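Local coordinates for protein O-ureido-L-serine synthase (Streptomyces lavendulae, PDB 3X44) that catalyses the pyridoxal 5'-phosphate-dependent addition of hydroxyurea to O-acetyl-L-serine, giving O-ureido-L-serine on the way to the antibiotic D-cycloserine, at residues D53-G58 and R85-V90; A77-A82 and R106-K111. The protein carries 1 engineered substitution. All coordinates share one frame; numbering follows the deposited sequence.

Interaction 1: residues D53-G58 and R85-V90; sequences DAEAKG and RGYRFV
E55, R85 and Y87 all carry CG opposite their own carbonyl carbon (chi1 -62° in E55), and the E55 chain then runs out extended while R85 turns at chi3 (87°), which brings its NE edge round to the carboxylate. The grip is side-on and two-pronged: R85 NE donates to E55 OE1 at 2.8 Å, and R85 NH2 donates to E55 OE2 at 2.7 Å. The first bond is nearly straight and lies in the guanidinium plane; the second is more bent and tilted from it, in keeping with carboxylate and guanidinium planes 45° apart. Y87 OH is a second donor to E55 OE1, at 2.7 Å, from the anti side, whereas R85 NE comes from the syn side and the other face of the carboxylate. Three bonds thus fix the rotation of the carboxylate, and the two donors on OE1 should favour its charged form. Y87 also packs on V51 and L60. The result is a surface salt bridge reinforced by a tyrosine hydroxyl, joining the last turn of helix 43-56 to the C-terminal end of helix 73-85 and the turn into strand 88-94, part of the parallel sheet 111-115, 88-94, 65-70, 138-139 in this cysteine synthase-family fold.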
loop_
_atom_site.group_PDB
_atom_site.type_symbol
_atom_site.label_atom_id
_atom_site.label_comp_id
_atom_site.label_asym_id
_atom_site.label_seq_id
_atom_site.Cartn_x
_atom_site.Cartn_y
_atom_site.Cartn_z
ATOM N N ASP A 53 -3.835 -0.209 24.705
ATOM C CA ASP A 53 -3.128 0.390 25.831
ATOM C C ASP A 53 -3.573 -0.258 27.140
ATOM O O ASP A 53 -2.751 -0.596 27.995
ATOM C CB ASP A 53 -3.419 1.894 25.876
ATOM C CG ASP A 53 -2.882 2.558 27.135
ATOM O OD1 ASP A 53 -1.665 2.810 27.193
ATOM O OD2 ASP A 53 -3.680 2.830 28.055
ATOM N N ALA A 54 -4.885 -0.421 27.284
ATOM C CA ALA A 54 -5.464 -1.023 28.479
ATOM C C ALA A 54 -4.983 -2.460 28.635
ATOM O O ALA A 54 -4.700 -2.907 29.749
ATOM C CB ALA A 54 -6.987 -0.986 28.406
ATOM N N GLU A 55 -4.895 -3.179 27.519
ATOM C CA GLU A 55 -4.433 -4.564 27.542
ATOM C C GLU A 55 -2.979 -4.638 28.010
ATOM O O GLU A 55 -2.633 -5.470 28.845
ATOM C CB GLU A 55 -4.535 -5.196 26.147
ATOM C CG GLU A 55 -5.944 -5.266 25.581
ATOM C CD GLU A 55 -5.987 -5.925 24.218
ATOM O OE1 GLU A 55 -7.047 -6.470 23.848
ATOM O OE2 GLU A 55 -4.958 -5.901 23.515
ATOM N N ALA A 56 -2.135 -3.761 27.474
ATOM C CA ALA A 56 -0.721 -3.766 27.836
ATOM C C ALA A 56 -0.516 -3.354 29.283
ATOM O O ALA A 56 0.511 -3.671 29.891
ATOM C CB ALA A 56 0.057 -2.842 26.918
ATOM N N LYS A 57 -1.496 -2.643 29.828
ATOM C CA LYS A 57 -1.421 -2.188 31.207
ATOM C C LYS A 57 -2.111 -3.178 32.134
ATOM O O LYS A 57 -2.211 -2.944 33.337
ATOM C CB LYS A 57 -2.061 -0.806 31.337
ATOM C CG LYS A 57 -1.093 0.336 31.063
ATOM C CD LYS A 57 -1.716 1.406 30.177
ATOM C CE LYS A 57 -0.698 2.485 29.834
ATOM N NZ LYS A 57 -1.268 3.855 29.932
ATOM N N GLY A 58 -2.579 -4.285 31.562
ATOM C CA GLY A 58 -3.250 -5.312 32.340
ATOM C C GLY A 58 -4.591 -4.892 32.908
ATOM O O GLY A 58 -5.064 -5.483 33.883
ATOM N N ARG A 85 -12.248 -8.403 19.470
ATOM C CA ARG A 85 -11.296 -8.857 20.467
ATOM C C ARG A 85 -11.830 -9.669 21.647
ATOM O O ARG A 85 -11.052 -10.097 22.504
ATOM C CB ARG A 85 -10.493 -7.653 20.966
ATOM C CG ARG A 85 -9.522 -7.130 19.924
ATOM C CD ARG A 85 -8.684 -5.968 20.442
ATOM N NE ARG A 85 -7.473 -6.419 21.129
ATOM C CZ ARG A 85 -6.387 -6.886 20.521
ATOM N NH1 ARG A 85 -6.340 -6.972 19.197
ATOM N NH2 ARG A 85 -5.342 -7.267 21.242
ATOM N N GLY A 86 -13.140 -9.892 21.684
ATOM C CA GLY A 86 -13.726 -10.673 22.760
ATOM C C GLY A 86 -14.073 -9.900 24.021
ATOM O O GLY A 86 -13.859 -10.391 25.130
ATOM N N TYR A 87 -14.609 -8.696 23.858
ATOM C CA TYR A 87 -15.002 -7.875 24.996
ATOM C C TYR A 87 -16.494 -7.558 24.944
ATOM O O TYR A 87 -17.171 -7.828 23.946
ATOM C CB TYR A 87 -14.219 -6.557 25.009
ATOM C CG TYR A 87 -12.738 -6.721 25.256
ATOM C CD1 TYR A 87 -12.270 -7.280 26.445
ATOM C CD2 TYR A 87 -11.806 -6.339 24.290
ATOM C CE1 TYR A 87 -10.904 -7.456 26.665
ATOM C CE2 TYR A 87 -10.442 -6.513 24.504
ATOM C CZ TYR A 87 -10.000 -7.074 25.691
ATOM O OH TYR A 87 -8.653 -7.256 25.908
ATOM N N ARG A 88 -16.998 -7.005 26.042
ATOM C CA ARG A 88 -18.390 -6.596 26.140
ATOM C C ARG A 88 -18.316 -5.074 26.153
ATOM O O ARG A 88 -17.387 -4.509 26.731
ATOM C CB ARG A 88 -19.018 -7.115 27.441
ATOM C CG ARG A 88 -19.456 -8.576 27.383
ATOM C CD ARG A 88 -19.203 -9.297 28.709
ATOM N NE ARG A 88 -19.741 -10.658 28.713
ATOM C CZ ARG A 88 -19.560 -11.537 29.697
ATOM N NH1 ARG A 88 -18.850 -11.207 30.769
ATOM N NH2 ARG A 88 -20.094 -12.748 29.614
ATOM N N PHE A 89 -19.272 -4.415 25.510
ATOM C CA PHE A 89 -19.280 -2.959 25.457
ATOM C C PHE A 89 -20.653 -2.363 25.778
ATOM O O PHE A 89 -21.690 -2.891 25.367
ATOM C CB PHE A 89 -18.821 -2.473 24.070
ATOM C CG PHE A 89 -18.839 -0.976 23.924
ATOM C CD1 PHE A 89 -18.022 -0.178 24.722
ATOM C CD2 PHE A 89 -19.714 -0.359 23.035
ATOM C CE1 PHE A 89 -18.076 1.211 24.648
ATOM C CE2 PHE A 89 -19.782 1.030 22.948
ATOM C CZ PHE A 89 -18.961 1.819 23.758
ATOM N N VAL A 90 -20.643 -1.256 26.515
ATOM C CA VAL A 90 -21.864 -0.558 26.904
ATOM C C VAL A 90 -21.705 0.913 26.554
ATOM O O VAL A 90 -20.837 1.589 27.105
ATOM C CB VAL A 90 -22.111 -0.630 28.428
ATOM C CG1 VAL A 90 -23.456 0.007 28.762
ATOM C CG2 VAL A 90 -22.053 -2.061 28.908
#

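Interaction 2: residues A77-A82 and R106-K111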
loop_
_atom_site.group_PDB
_atom_site.type_symbol
_atom_site.label_atom_id
_atom_site.label_comp_id
_atom_site.label_asym_id
_atom_site.label_seq_id
_atom_site.Cartn_x
_atom_site.Cartn_y
_atom_site.Cartn_z
ATOM N N ALA A 77 -17.211 2.248 17.208
ATOM C CA ALA A 77 -15.867 1.696 17.121
ATOM C C ALA A 77 -15.522 0.774 18.296
ATOM O O ALA A 77 -15.050 -0.342 18.096
ATOM C CB ALA A 77 -14.851 2.830 17.024
ATOM N N LEU A 78 -15.744 1.236 19.522
ATOM C CA LEU A 78 -15.441 0.399 20.678
ATOM C C LEU A 78 -16.246 -0.895 20.571
ATOM O O LEU A 78 -15.752 -1.976 20.892
ATOM C CB LEU A 78 -15.764 1.138 21.981
ATOM C CG LEU A 78 -14.596 2.018 22.453
ATOM C CD1 LEU A 78 -15.033 3.020 23.496
ATOM C CD2 LEU A 78 -13.501 1.117 22.998
ATOM N N ALA A 79 -17.477 -0.781 20.085
ATOM C CA ALA A 79 -18.329 -1.952 19.922
ATOM C C ALA A 79 -17.646 -2.907 18.956
ATOM O O ALA A 79 -17.536 -4.106 19.221
ATOM C CB ALA A 79 -19.691 -1.543 19.381
ATOM N N MET A 80 -17.175 -2.358 17.838
ATOM C CA MET A 80 -16.489 -3.140 16.813
ATOM C C MET A 80 -15.211 -3.804 17.329
ATOM O O MET A 80 -14.955 -4.977 17.045
ATOM C CB MET A 80 -16.155 -2.250 15.619
ATOM C CG MET A 80 -15.628 -3.007 14.418
ATOM S SD MET A 80 -14.780 -1.947 13.256
ATOM C CE MET A 80 -13.622 -1.058 14.301
ATOM N N VAL A 81 -14.399 -3.051 18.066
ATOM C CA VAL A 81 -13.165 -3.597 18.620
ATOM C C VAL A 81 -13.520 -4.685 19.638
ATOM O O VAL A 81 -12.905 -5.752 19.671
ATOM C CB VAL A 81 -12.325 -2.501 19.325
ATOM C CG1 VAL A 81 -11.215 -3.142 20.139
ATOM C CG2 VAL A 81 -11.738 -1.537 18.293
ATOM N N ALA A 82 -14.526 -4.413 20.458
ATOM C CA ALA A 82 -14.953 -5.369 21.474
ATOM C C ALA A 82 -15.415 -6.672 20.816
ATOM O O ALA A 82 -15.036 -7.763 21.248
ATOM C CB ALA A 82 -16.073 -4.766 22.315
ATOM N N ARG A 106 -25.613 -1.482 18.326
ATOM C CA ARG A 106 -26.324 -2.734 18.539
ATOM C C ARG A 106 -25.812 -3.836 17.617
ATOM O O ARG A 106 -25.643 -4.978 18.041
ATOM C CB ARG A 106 -27.825 -2.540 18.301
ATOM C CG ARG A 106 -28.505 -1.681 19.344
ATOM C CD ARG A 106 -28.750 -2.476 20.609
ATOM N NE ARG A 106 -29.724 -1.824 21.473
ATOM C CZ ARG A 106 -29.878 -2.098 22.763
ATOM N NH1 ARG A 106 -29.117 -3.016 23.345
ATOM N NH2 ARG A 106 -30.794 -1.452 23.473
ATOM N N ALA A 107 -25.558 -3.484 16.359
ATOM C CA ALA A 107 -25.080 -4.446 15.376
ATOM C C ALA A 107 -23.803 -5.153 15.826
ATOM O O ALA A 107 -23.662 -6.367 15.661
ATOM C CB ALA A 107 -24.852 -3.754 14.036
ATOM N N TYR A 108 -22.870 -4.395 16.391
ATOM C CA TYR A 108 -21.615 -4.978 16.851
ATOM C C TYR A 108 -21.775 -5.704 18.187
ATOM O O TYR A 108 -20.811 -6.253 18.726
ATOM C CB TYR A 108 -20.538 -3.890 16.971
ATOM C CG TYR A 108 -20.059 -3.382 15.629
ATOM C CD1 TYR A 108 -19.415 -4.237 14.727
ATOM C CD2 TYR A 108 -20.258 -2.050 15.255
ATOM C CE1 TYR A 108 -18.980 -3.771 13.480
ATOM C CE2 TYR A 108 -19.823 -1.583 14.012
ATOM C CZ TYR A 108 -19.188 -2.446 13.135
ATOM O OH TYR A 108 -18.760 -1.981 11.915
ATOM N N GLY A 109 -22.995 -5.700 18.715
ATOM C CA GLY A 109 -23.260 -6.372 19.973
ATOM C C GLY A 109 -23.150 -5.476 21.192
ATOM O O GLY A 109 -23.141 -5.964 22.328
ATOM N N GLY A 110 -23.080 -4.166 20.972
ATOM C CA GLY A 110 -22.964 -3.253 22.094
ATOM C C GLY A 110 -24.270 -3.048 22.839
ATOM O O GLY A 110 -25.345 -3.346 22.324
ATOM N N LYS A 111 -24.171 -2.562 24.070
ATOM C CA LYS A 111 -25.347 -2.288 24.882
ATOM C C LYS A 111 -25.555 -0.788 24.775
ATOM O O LYS A 111 -24.618 -0.058 24.456
ATOM C CB LYS A 111 -25.108 -2.693 26.339
ATOM C CG LYS A 111 -25.098 -4.201 26.574
ATOM C CD LYS A 111 -26.498 -4.796 26.450
ATOM C CE LYS A 111 -26.440 -6.294 26.180
ATOM N NZ LYS A 111 -27.794 -6.923 26.193
HETATM O O HOH W 1 -19.599 -5.060 21.005
#
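M80 lies against the Y108 ring and A79 against the Y108 CB, packing helix 73-85 on the turn that follows helix 99-107 within the alpha/beta domain whose parallel sheet includes strands 88-94 and 111-115. M80 CB stands over the middle of one ring face, 3.7 Å from the Y108 centroid and 6° off the ring normal, a CH-pi contact almost directly above the ring centre. A chi1 of -171° swings M80 CG away from the backbone N, and the methionine chain runs alongside the tyrosine, both pointing the same way, with M80 CG within 3.6 Å of Y108 CE1. The sulfur is farther along: M80 SD is 5.1 Å from the ring centroid and 37° off the normal, an oblique Met-aromatic contact.

Aliphatic packing is concentrated at the root of the tyrosine. A79 CB meets Y108 CB at 3.5 Å, and the backbones draw nearest between A79 and G110, whose CA atoms are 5.3 Å apart. The three touching residues A79, M80 and Y108 are buried, and G259 of the second subunit packs on both M80 and Y108, placing this contact beside the subunit interface.

The turn after helix 99-107 is closed by a Schellman motif: G109 takes positive phi, and its N bonds back to R106 O. From there the chain leads into strand 111-115, which lies next to strand 88-94 in the sheet.

Polar linkage across the contact runs through a single water that bridges the two carbonyls, donating to both: it reaches A79 O at 2.9 Å and Y108 O at 2.8 Å.

Overall arrangement
Interactions 1 and 2 have centres 13 Å apart and interlock along the chain, because their segments alternate. They touch directly: Y87 N probably bonds to A82 O at 2.8 Å, K111 N probably donates to F89 O at 2.8 Å, and F89 CE1 packs on L78 CB at 3.5 Å. Helix 73-85 supplies one side of interaction 2 and ends at the turn used by interaction 1. Interaction 1 is a surface contact away from the cofactor site, whereas interaction 2 is buried and nearer the cofactor: the M80 side chain is about 8 Å from that of A43, the engineered residue replacing the cofactor-bearing lysine, and the A79 side chain about 11 Å from the bound O-ureido-L-serine–cofactor adduct.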